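PDB 3OKP: GDP-mannose-dependent alpha-(1-6)-phosphatidylinositol monomannoside mannosyltransferase from Corynebacterium glutamicum, which is a glycosyltransferase of the GT-B clan, a two-domain enzyme in which each domain is built on a parallel sheet flanked by helices. Local coordinates for residues K6-T11 / E80-R85; I201-R206 / K211-L216; S215-M220 / V255-R260. All coordinates share one frame; numbering follows the deposited sequence.

Contact 1. Residues K6-T11 / E80-R85; sequences KTLVVT and EIIRER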
loop_
_atom_site.group_PDB
_atom_site.type_symbol
_atom_site.label_atom_id
_atom_site.label_comp_id
_atom_site.label_asym_id
_atom_site.label_seq_id
_atom_site.Cartn_x
_atom_site.Cartn_y
_atom_site.Cartn_z
ATOM N N LYS A 6 7.879 5.337 24.912
ATOM C CA LYS A 6 7.354 3.986 24.736
ATOM C C LYS A 6 5.960 4.032 24.114
ATOM O O LYS A 6 5.131 4.864 24.491
ATOM C CB LYS A 6 7.308 3.276 26.089
ATOM C CG LYS A 6 7.342 1.759 26.029
ATOM C CD LYS A 6 7.809 1.209 27.370
ATOM C CE LYS A 6 7.677 -0.302 27.451
ATOM N NZ LYS A 6 8.003 -0.790 28.827
ATOM N N THR A 7 5.713 3.129 23.166
ATOM C CA THR A 7 4.466 3.121 22.403
ATOM C C THR A 7 3.681 1.824 22.578
ATOM O O THR A 7 4.233 0.726 22.449
ATOM C CB THR A 7 4.726 3.354 20.893
ATOM O OG1 THR A 7 5.488 4.553 20.715
ATOM C CG2 THR A 7 3.412 3.472 20.117
ATOM N N LEU A 8 2.392 1.967 22.879
ATOM C CA LEU A 8 1.457 0.850 22.840
ATOM C C LEU A 8 0.650 0.924 21.549
ATOM O O LEU A 8 -0.035 1.918 21.292
ATOM C CB LEU A 8 0.526 0.858 24.060
ATOM C CG LEU A 8 -0.558 -0.227 24.148
ATOM C CD1 LEU A 8 0.050 -1.616 24.333
ATOM C CD2 LEU A 8 -1.536 0.085 25.268
ATOM N N VAL A 9 0.753 -0.125 20.738
ATOM C CA VAL A 9 -0.016 -0.235 19.500
ATOM C C VAL A 9 -1.299 -1.016 19.781
ATOM O O VAL A 9 -1.249 -2.180 20.192
ATOM C CB VAL A 9 0.801 -0.922 18.370
ATOM C CG1 VAL A 9 0.000 -0.969 17.071
ATOM C CG2 VAL A 9 2.135 -0.210 18.151
ATOM N N VAL A 10 -2.439 -0.362 19.570
ATOM C CA VAL A 10 -3.753 -0.946 19.847
ATOM C C VAL A 10 -4.431 -1.260 18.519
ATOM O O VAL A 10 -4.684 -0.358 17.719
ATOM C CB VAL A 10 -4.635 0.016 20.691
ATOM C CG1 VAL A 10 -6.030 -0.574 20.921
ATOM C CG2 VAL A 10 -3.962 0.337 22.019
ATOM N N THR A 11 -4.723 -2.538 18.285
ATOM C CA THR A 11 -5.150 -2.970 16.953
ATOM C C THR A 11 -5.944 -4.277 16.916
ATOM O O THR A 11 -5.652 -5.225 17.648
ATOM C CB THR A 11 -3.930 -3.053 15.975
ATOM O OG1 THR A 11 -4.375 -3.399 14.660
ATOM C CG2 THR A 11 -2.881 -4.066 16.457
ATOM N N GLU A 80 -4.792 -0.333 31.796
ATOM C CA GLU A 80 -3.883 -0.983 32.743
ATOM C C GLU A 80 -2.512 -1.295 32.140
ATOM O O GLU A 80 -1.505 -1.269 32.850
ATOM C CB GLU A 80 -4.519 -2.231 33.360
ATOM C CG GLU A 80 -5.489 -1.924 34.508
ATOM C CD GLU A 80 -4.841 -1.141 35.645
ATOM O OE1 GLU A 80 -3.834 -1.620 36.210
ATOM O OE2 GLU A 80 -5.340 -0.041 35.972
ATOM N N ILE A 81 -2.480 -1.576 30.838
ATOM C CA ILE A 81 -1.221 -1.775 30.117
ATOM C C ILE A 81 -0.445 -0.457 30.035
ATOM O O ILE A 81 0.767 -0.429 30.273
ATOM C CB ILE A 81 -1.447 -2.368 28.699
ATOM C CG1 ILE A 81 -2.054 -3.775 28.795
ATOM C CG2 ILE A 81 -0.132 -2.406 27.908
ATOM C CD1 ILE A 81 -2.691 -4.276 27.495
ATOM N N ILE A 82 -1.153 0.624 29.710
ATOM C CA ILE A 82 -0.569 1.969 29.659
ATOM C C ILE A 82 0.194 2.296 30.949
ATOM O O ILE A 82 1.331 2.765 30.905
ATOM C CB ILE A 82 -1.645 3.054 29.352
ATOM C CG1 ILE A 82 -2.087 2.962 27.885
ATOM C CG2 ILE A 82 -1.120 4.465 29.664
ATOM C CD1 ILE A 82 -3.423 3.628 27.581
ATOM N N ARG A 83 -0.433 2.019 32.091
ATOM C CA ARG A 83 0.177 2.306 33.385
ATOM C C ARG A 83 1.270 1.306 33.778
ATOM O O ARG A 83 2.306 1.706 34.312
ATOM C CB ARG A 83 -0.896 2.421 34.473
ATOM C CG ARG A 83 -1.833 3.616 34.264
ATOM C CD ARG A 83 -2.909 3.699 35.331
ATOM N NE ARG A 83 -3.957 2.694 35.144
ATOM C CZ ARG A 83 -5.201 2.960 34.754
ATOM N NH1 ARG A 83 -5.582 4.207 34.506
ATOM N NH2 ARG A 83 -6.074 1.971 34.619
ATOM N N GLU A 84 1.049 0.021 33.500
ATOM C CA GLU A 84 2.010 -1.030 33.864
ATOM C C GLU A 84 3.302 -0.973 33.045
ATOM O O GLU A 84 4.394 -1.162 33.585
ATOM C CB GLU A 84 1.379 -2.420 33.743
ATOM N N ARG A 85 3.171 -0.711 31.746
ATOM C CA ARG A 85 4.334 -0.625 30.865
ATOM C C ARG A 85 4.873 0.800 30.734
ATOM O O ARG A 85 5.777 1.048 29.936
ATOM C CB ARG A 85 4.014 -1.214 29.484
ATOM C CG ARG A 85 3.890 -2.734 29.451
ATOM C CD ARG A 85 5.254 -3.424 29.557
ATOM N NE ARG A 85 5.134 -4.880 29.511
ATOM C CZ ARG A 85 5.165 -5.679 30.574
ATOM N NH1 ARG A 85 5.318 -5.178 31.797
ATOM N NH2 ARG A 85 5.046 -6.991 30.415
#
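I81 meets L8 through its CG2 methyl, which sits against both prongs of the leucine fork, with CG2 3.7 Å from L8 CD1 and 3.9 Å from L8 CD2. The two side chains cross at about a right angle, and the methyl is delivered to the strand because I81 holds CG2 anti to its own backbone N. One residue on, I82 adds a flank to the same fork: its CG1 lies 3.9 Å from L8 CD2. L8 is thus held by two successive helix residues, while V38, F40 and M78 pack around it to close a hydrophobic layer between helix and sheet. That layer illustrates the Rossmann-like design of a GT-B domain. Helix 72-84 belongs to the crossover from strand 59-63, at one edge of the parallel sheet, to strand 89-92, and passes strand 7-11 on the way. At R85 the chain leaves helical geometry, although its N still donates to I81 O at 2.8 Å. The R85 carbonyl oxygen, at this C-terminal end, accepts a hydrogen bond from K6 NZ at 3.1 Å, the donor tilted 20° from the carbonyl plane. K6 reaches it with an almost fully extended chain that runs beside the oxygen, its CD 3.3 Å from R85 O. The lysine charge would probably be welcome at a helix C-terminus. R85's own side chain bends at chi2 (-74°) and leads its guanidinium off to a salt bridge with E59, and R85 NE and K6 NZ, two like charges, stay 5.0 Å apart.

Contact 2. Residues I201-R206 / K211-L216; sequences IACNSR and KGQDSL. With GDD (guanosine-5'-diphosphate-alpha-D-mannose), chain B.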
loop_
_atom_site.group_PDB
_atom_site.type_symbol
_atom_site.label_atom_id
_atom_site.label_comp_id
_atom_site.label_asym_id
_atom_site.label_seq_id
_atom_site.Cartn_x
_atom_site.Cartn_y
_atom_site.Cartn_z
ATOM N N ILE A 201 5.246 -5.700 -21.002
ATOM C CA ILE A 201 4.479 -4.801 -20.147
ATOM C C ILE A 201 3.893 -5.625 -19.007
ATOM O O ILE A 201 3.176 -6.603 -19.240
ATOM C CB ILE A 201 3.323 -4.107 -20.916
ATOM C CG1 ILE A 201 3.840 -3.431 -22.193
ATOM C CG2 ILE A 201 2.596 -3.107 -20.006
ATOM C CD1 ILE A 201 2.769 -3.228 -23.275
ATOM N N ALA A 202 4.212 -5.236 -17.776
ATOM C CA ALA A 202 3.732 -5.962 -16.602
ATOM C C ALA A 202 2.655 -5.184 -15.855
ATOM O O ALA A 202 2.780 -3.975 -15.639
ATOM C CB ALA A 202 4.890 -6.297 -15.671
ATOM N N CYS A 203 1.592 -5.891 -15.478
ATOM C CA CYS A 203 0.568 -5.339 -14.597
ATOM C C CYS A 203 0.322 -6.286 -13.432
ATOM O O CYS A 203 -0.340 -7.317 -13.589
ATOM C CB CYS A 203 -0.739 -5.064 -15.353
ATOM S SG CYS A 203 -2.046 -4.339 -14.304
ATOM N N ASN A 204 0.887 -5.942 -12.276
ATOM C CA ASN A 204 0.628 -6.663 -11.033
ATOM C C ASN A 204 -0.448 -5.925 -10.262
ATOM O O ASN A 204 -0.294 -4.737 -9.966
ATOM C CB ASN A 204 1.894 -6.775 -10.170
ATOM C CG ASN A 204 3.104 -7.247 -10.951
ATOM O OD1 ASN A 204 2.984 -8.000 -11.921
ATOM N ND2 ASN A 204 4.286 -6.805 -10.531
ATOM N N SER A 205 -1.537 -6.630 -9.960
ATOM C CA SER A 205 -2.686 -6.082 -9.232
ATOM C C SER A 205 -3.805 -7.111 -9.158
ATOM O O SER A 205 -3.908 -7.991 -10.017
ATOM C CB SER A 205 -3.231 -4.814 -9.909
ATOM O OG SER A 205 -2.558 -3.653 -9.454
ATOM N N ARG A 206 -4.647 -6.987 -8.134
ATOM C CA ARG A 206 -5.867 -7.783 -8.038
ATOM C C ARG A 206 -6.714 -7.542 -9.281
ATOM O O ARG A 206 -6.753 -6.426 -9.809
ATOM C CB ARG A 206 -6.665 -7.407 -6.786
ATOM C CG ARG A 206 -5.975 -7.745 -5.465
ATOM C CD ARG A 206 -6.847 -7.399 -4.247
ATOM N NE ARG A 206 -7.076 -5.959 -4.116
ATOM C CZ ARG A 206 -8.199 -5.337 -4.467
ATOM N NH1 ARG A 206 -9.222 -6.022 -4.970
ATOM N NH2 ARG A 206 -8.305 -4.024 -4.308
ATOM N N LYS A 211 -8.618 -1.363 -11.569
ATOM C CA LYS A 211 -7.167 -1.446 -11.779
ATOM C C LYS A 211 -6.761 -1.209 -13.239
ATOM O O LYS A 211 -5.589 -0.968 -13.539
ATOM C CB LYS A 211 -6.619 -2.785 -11.270
ATOM C CG LYS A 211 -6.855 -3.045 -9.781
ATOM C CD LYS A 211 -5.939 -2.213 -8.893
ATOM C CE LYS A 211 -6.147 -2.547 -7.420
ATOM N NZ LYS A 211 -5.210 -1.789 -6.541
ATOM N N GLY A 212 -7.733 -1.277 -14.145
ATOM C CA GLY A 212 -7.501 -0.919 -15.538
ATOM C C GLY A 212 -6.760 -1.941 -16.376
ATOM O O GLY A 212 -6.126 -1.578 -17.377
ATOM N N GLN A 213 -6.826 -3.216 -15.981
ATOM C CA GLN A 213 -6.361 -4.299 -16.850
ATOM C C GLN A 213 -7.204 -4.306 -18.122
ATOM O O GLN A 213 -6.696 -4.593 -19.205
ATOM C CB GLN A 213 -6.457 -5.671 -16.174
ATOM C CG GLN A 213 -5.515 -5.891 -14.996
ATOM C CD GLN A 213 -6.165 -5.611 -13.653
ATOM O OE1 GLN A 213 -7.312 -5.161 -13.581
ATOM N NE2 GLN A 213 -5.434 -5.883 -12.577
ATOM N N ASP A 214 -8.492 -3.984 -17.979
ATOM C CA ASP A 214 -9.390 -3.866 -19.129
ATOM C C ASP A 214 -8.959 -2.743 -20.073
ATOM O O ASP A 214 -8.986 -2.916 -21.293
ATOM C CB ASP A 214 -10.868 -3.729 -18.704
ATOM C CG ASP A 214 -11.111 -2.649 -17.648
ATOM O OD1 ASP A 214 -10.218 -1.823 -17.358
ATOM O OD2 ASP A 214 -12.236 -2.625 -17.102
ATOM N N SER A 215 -8.539 -1.614 -19.502
ATOM C CA SER A 215 -8.020 -0.482 -20.278
ATOM C C SER A 215 -6.755 -0.878 -21.042
ATOM O O SER A 215 -6.593 -0.526 -22.214
ATOM C CB SER A 215 -7.728 0.711 -19.364
ATOM O OG SER A 215 -8.879 1.104 -18.639
ATOM N N LEU A 216 -5.872 -1.614 -20.365
ATOM C CA LEU A 216 -4.643 -2.148 -20.958
ATOM C C LEU A 216 -4.924 -3.090 -22.130
ATOM O O LEU A 216 -4.302 -2.972 -23.194
ATOM C CB LEU A 216 -3.807 -2.865 -19.886
ATOM C CG LEU A 216 -2.471 -2.302 -19.367
ATOM C CD1 LEU A 216 -2.228 -0.822 -19.677
ATOM C CD2 LEU A 216 -2.286 -2.591 -17.874
HETATM N N2 GDD B . 2.590 -12.402 -4.215
HETATM C C2 GDD B . 1.791 -11.679 -5.038
HETATM N N1 GDD B . 1.320 -12.238 -6.179
HETATM N N3 GDD B . 1.472 -10.405 -4.714
HETATM C C4 GDD B . 0.674 -9.667 -5.530
HETATM C C5 GDD B . 0.181 -10.223 -6.700
HETATM C C6 GDD B . 0.520 -11.534 -7.017
HETATM O O6 GDD B . 0.091 -12.063 -8.063
HETATM N N7 GDD B . -0.574 -9.284 -7.305
HETATM C C8 GDD B . -0.551 -8.176 -6.530
HETATM N N9 GDD B . 0.209 -8.415 -5.450
HETATM C "C1'" GDD B . 0.516 -7.477 -4.339
HETATM C "C2'" GDD B . 1.444 -6.370 -4.814
HETATM O "O2'" GDD B . 2.815 -6.770 -4.767
HETATM C "C3'" GDD B . 1.132 -5.237 -3.857
HETATM O "O3'" GDD B . 2.007 -5.290 -2.723
HETATM C "C4'" GDD B . -0.307 -5.482 -3.412
HETATM O "O4'" GDD B . -0.644 -6.812 -3.828
HETATM C "C5'" GDD B . -1.274 -4.482 -4.043
HETATM O "O5'" GDD B . -1.494 -3.366 -3.176
HETATM P PA GDD B . -1.925 -2.073 -3.673
HETATM O O1A GDD B . -1.824 -1.229 -2.755
HETATM O O2A GDD B . -1.197 -1.709 -4.630
HETATM O O3A GDD B . -3.300 -2.121 -4.137
HETATM P PB GDD B . -4.422 -2.617 -3.358
HETATM O O2B GDD B . -4.301 -2.322 -2.150
HETATM O O3B GDD B . -5.476 -2.112 -3.799
HETATM O O1B GDD B . -4.520 -4.049 -3.499
HETATM O O HOH W 1 -3.115 -7.504 -12.853
HETATM O O HOH W 2 -2.694 -2.901 -6.767
#
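K211 NZ is gripped by several groups at once. It donates to O3B of guanosine-5'-diphosphate-alpha-D-mannose at 2.8 Å, makes a longer, weak bond to the bridging O3A, and forms a salt bridge with E290. It also donates to a water 2.8 Å away. On the way its side chain passes S205, with K211 CD 3.7 Å from S205 OG. The water links the lysine to S205 OG, 2.8 Å from it, and lies within bonding distance of the ligand's O3A and O2A. Because the serine hydroxyl spends its proton on N204 O, it meets the water as an acceptor. R206 holds the same phosphate group from another direction: O1B lies at the guanidinium edge, in its plane, and NE points to it almost straight (3.2 Å, 164°), while NH2 makes a long, weak bond to the O3B that K211 also uses. The R206 backbone oxygen is tied down separately, by Q213 NE2 at 3.1 Å, a bond that arrives from well above the carbonyl plane. The bend of Q213 at chi2 (96°) turns the amide back toward the strand, where NE2 also donates to a second water at 2.8 Å, lodged near C203 O and S205 O. Deeper in, C203 CB packs on L216 CD2 at 3.9 Å. These residues form the strand-loop-helix start of the beta-alpha-beta unit made of strand 200-204, helix 213-226 and strand 231-235, with the ligand at the first strand's C-terminal end, as is usual in Rossmann-like domains. Lysine and arginine together would probably offset the diphosphate's negative charge, while Q213, in a second shell, fixes the backbone carrying R206.

Contact 3. Residues S215-M220 / V255-R260; sequences SLIKAM and VKFLGR. With GDD (guanosine-5'-diphosphate-alpha-D-mannose), chain B.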
loop_
_atom_site.group_PDB
_atom_site.type_symbol
_atom_site.label_atom_id
_atom_site.label_comp_id
_atom_site.label_asym_id
_atom_site.label_seq_id
_atom_site.Cartn_x
_atom_site.Cartn_y
_atom_site.Cartn_z
ATOM N N SER A 215 -8.539 -1.614 -19.502
ATOM C CA SER A 215 -8.020 -0.482 -20.278
ATOM C C SER A 215 -6.755 -0.878 -21.042
ATOM O O SER A 215 -6.593 -0.526 -22.214
ATOM C CB SER A 215 -7.728 0.711 -19.364
ATOM O OG SER A 215 -8.879 1.104 -18.639
ATOM N N LEU A 216 -5.872 -1.614 -20.365
ATOM C CA LEU A 216 -4.643 -2.148 -20.958
ATOM C C LEU A 216 -4.924 -3.090 -22.130
ATOM O O LEU A 216 -4.302 -2.972 -23.194
ATOM C CB LEU A 216 -3.807 -2.865 -19.886
ATOM C CG LEU A 216 -2.471 -2.302 -19.367
ATOM C CD1 LEU A 216 -2.228 -0.822 -19.677
ATOM C CD2 LEU A 216 -2.286 -2.591 -17.874
ATOM N N ILE A 217 -5.862 -4.017 -21.929
ATOM C CA ILE A 217 -6.258 -4.975 -22.963
ATOM C C ILE A 217 -6.822 -4.261 -24.199
ATOM O O ILE A 217 -6.510 -4.633 -25.335
ATOM C CB ILE A 217 -7.257 -6.031 -22.408
ATOM C CG1 ILE A 217 -6.523 -7.023 -21.492
ATOM C CG2 ILE A 217 -7.971 -6.765 -23.537
ATOM C CD1 ILE A 217 -7.438 -7.816 -20.559
ATOM N N LYS A 218 -7.628 -3.228 -23.970
ATOM C CA LYS A 218 -8.232 -2.456 -25.057
ATOM C C LYS A 218 -7.207 -1.623 -25.829
ATOM O O LYS A 218 -7.419 -1.293 -26.997
ATOM C CB LYS A 218 -9.371 -1.576 -24.531
ATOM C CG LYS A 218 -10.622 -2.365 -24.144
ATOM C CD LYS A 218 -11.712 -1.472 -23.579
ATOM C CE LYS A 218 -12.868 -2.296 -23.029
ATOM N NZ LYS A 218 -14.024 -1.433 -22.637
ATOM N N ALA A 219 -6.096 -1.295 -25.173
ATOM C CA ALA A 219 -5.004 -0.557 -25.808
ATOM C C ALA A 219 -4.056 -1.464 -26.603
ATOM O O ALA A 219 -3.298 -0.981 -27.451
ATOM C CB ALA A 219 -4.230 0.249 -24.767
ATOM N N MET A 220 -4.108 -2.771 -26.339
ATOM C CA MET A 220 -3.168 -3.715 -26.962
ATOM C C MET A 220 -3.164 -3.800 -28.506
ATOM O O MET A 220 -2.087 -3.859 -29.094
ATOM C CB MET A 220 -3.233 -5.111 -26.324
ATOM C CG MET A 220 -2.527 -5.215 -24.964
ATOM S SD MET A 220 -0.792 -4.685 -24.928
ATOM C CE MET A 220 0.011 -6.060 -25.748
ATOM N N VAL A 255 -1.259 -11.506 -24.803
ATOM C CA VAL A 255 -1.717 -11.259 -23.436
ATOM C C VAL A 255 -1.620 -12.556 -22.638
ATOM O O VAL A 255 -2.161 -13.588 -23.046
ATOM C CB VAL A 255 -3.172 -10.707 -23.400
ATOM C CG1 VAL A 255 -3.657 -10.535 -21.965
ATOM C CG2 VAL A 255 -3.268 -9.378 -24.142
ATOM N N LYS A 256 -0.925 -12.496 -21.504
ATOM C CA LYS A 256 -0.731 -13.667 -20.655
ATOM C C LYS A 256 -1.345 -13.476 -19.268
ATOM O O LYS A 256 -0.993 -12.538 -18.544
ATOM C CB LYS A 256 0.763 -13.999 -20.528
ATOM C CG LYS A 256 1.516 -14.135 -21.859
ATOM C CD LYS A 256 1.195 -15.448 -22.564
ATOM C CE LYS A 256 2.015 -15.620 -23.840
ATOM N NZ LYS A 256 1.492 -14.800 -24.965
ATOM N N PHE A 257 -2.268 -14.369 -18.914
ATOM C CA PHE A 257 -2.837 -14.416 -17.572
ATOM C C PHE A 257 -2.043 -15.409 -16.737
ATOM O O PHE A 257 -2.249 -16.623 -16.825
ATOM C CB PHE A 257 -4.319 -14.802 -17.619
ATOM C CG PHE A 257 -5.197 -13.756 -18.245
ATOM C CD1 PHE A 257 -5.754 -12.742 -17.472
ATOM C CD2 PHE A 257 -5.463 -13.780 -19.612
ATOM C CE1 PHE A 257 -6.567 -11.770 -18.052
ATOM C CE2 PHE A 257 -6.268 -12.813 -20.198
ATOM C CZ PHE A 257 -6.824 -11.807 -19.417
ATOM N N LEU A 258 -1.132 -14.882 -15.926
ATOM C CA LEU A 258 -0.189 -15.714 -15.185
ATOM C C LEU A 258 -0.727 -16.172 -13.830
ATOM O O LEU A 258 -0.100 -16.992 -13.153
ATOM C CB LEU A 258 1.154 -14.984 -15.017
ATOM C CG LEU A 258 1.917 -14.546 -16.278
ATOM C CD1 LEU A 258 3.236 -13.878 -15.901
ATOM C CD2 LEU A 258 2.166 -15.711 -17.240
ATOM N N GLY A 259 -1.883 -15.640 -13.439
ATOM C CA GLY A 259 -2.479 -15.944 -12.140
ATOM C C GLY A 259 -1.730 -15.267 -11.010
ATOM O O GLY A 259 -0.911 -14.371 -11.243
ATOM N N ARG A 260 -2.009 -15.688 -9.780
ATOM C CA ARG A 260 -1.312 -15.136 -8.628
ATOM C C ARG A 260 0.026 -15.849 -8.459
ATOM O O ARG A 260 0.073 -17.022 -8.083
ATOM C CB ARG A 260 -2.161 -15.240 -7.357
ATOM C CG ARG A 260 -1.800 -14.190 -6.327
ATOM C CD ARG A 260 -2.481 -14.400 -4.990
ATOM N NE ARG A 260 -2.024 -13.404 -4.020
ATOM C CZ ARG A 260 -0.976 -13.559 -3.214
ATOM N NH1 ARG A 260 -0.260 -14.677 -3.239
ATOM N NH2 ARG A 260 -0.644 -12.590 -2.372
HETATM N N2 GDD B . 2.590 -12.402 -4.215
HETATM C C2 GDD B . 1.791 -11.679 -5.038
HETATM N N1 GDD B . 1.320 -12.238 -6.179
HETATM N N3 GDD B . 1.472 -10.405 -4.714
HETATM C C4 GDD B . 0.674 -9.667 -5.530
HETATM C C5 GDD B . 0.181 -10.223 -6.700
HETATM C C6 GDD B . 0.520 -11.534 -7.017
HETATM O O6 GDD B . 0.091 -12.063 -8.063
HETATM N N7 GDD B . -0.574 -9.284 -7.305
HETATM C C8 GDD B . -0.551 -8.176 -6.530
HETATM N N9 GDD B . 0.209 -8.415 -5.450
HETATM C "C1'" GDD B . 0.516 -7.477 -4.339
HETATM C "C2'" GDD B . 1.444 -6.370 -4.814
HETATM O "O2'" GDD B . 2.815 -6.770 -4.767
HETATM C "C3'" GDD B . 1.132 -5.237 -3.857
HETATM O "O3'" GDD B . 2.007 -5.290 -2.723
HETATM C "C4'" GDD B . -0.307 -5.482 -3.412
HETATM O "O4'" GDD B . -0.644 -6.812 -3.828
HETATM C "C5'" GDD B . -1.274 -4.482 -4.043
HETATM O "O5'" GDD B . -1.494 -3.366 -3.176
HETATM P PA GDD B . -1.925 -2.073 -3.673
HETATM O O1A GDD B . -1.824 -1.229 -2.755
HETATM O O2A GDD B . -1.197 -1.709 -4.630
HETATM O O3A GDD B . -3.300 -2.121 -4.137
HETATM P PB GDD B . -4.422 -2.617 -3.358
HETATM O O2B GDD B . -4.301 -2.322 -2.150
HETATM O O3B GDD B . -5.476 -2.112 -3.799
HETATM O O1B GDD B . -4.520 -4.049 -3.499
#
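The apolar part of this contact pairs I217 with F257 and M220 with V255. I217 holds CG1 anti to its carbonyl carbon (chi1 -73°) and continues extended, which carries CD1 out to the phenylalanine; it lies 4.2 Å from F257 CZ, and the two side chains cross at about a right angle. The methyl comes obliquely to the ring. One helical turn on, M220 presents its CG rather than its sulfur, 4.3 Å from V255 CG2. The valine's other branch faces the isoleucine more loosely, its CG1 4.6 Å from I217 CG1. I234 packs against I217, V255 and F257 alike, and L244 of helix 241-247 touches both I217 and F257, so the spaced contacts belong to a larger buried core.

Hydrogen bonding plays no direct part between helix and strand here. Strand 255-259 is instead secured through its backbone to strand 231-235, with K256 bonded to L232 and I234, and L258 also to I234. K256 NZ finds its partner in Q231.

The third kind of interaction involves guanosine-5'-diphosphate-alpha-D-mannose, beyond the end of the strand. R260 stretches from CG to NE along the guanine: CG is 3.3 Å from the base's O6, and farther out one face of the guanidinium is turned to the ring, with C2 3.7 Å from its plane and offset toward the rim. L261 continues the chain and binds the ligand through its backbone O.

Helix 213-226 thus packs toward one of the two outermost strands of a parallel sheet, and the residues following that strand line the base end of the nucleotide pocket, a layout typical of the C-terminal Rossmann-like domain of GT-B glycosyltransferases.

How the contacts relate
The three contacts illustrate one principle, a helix laid on a parallel sheet, in two different sheets. Contact 1 lies in the seven-stranded sheet and stands apart: its centre is about 42 Å from that of contact 2 and about 47 Å from that of contact 3, on the opposite side of the chain's centre, with nearest atoms about 19 and 20 Å away. Contacts 2 and 3 are neighbours, their centres about 6 Å apart; they share S215 and L216 of helix 213-226 and touch where I201 CD1 lies 4.2 Å from M220 SD. Both reach the bound guanosine-5'-diphosphate-alpha-D-mannose, contact 2 at its diphosphate and contact 3 at its guanine.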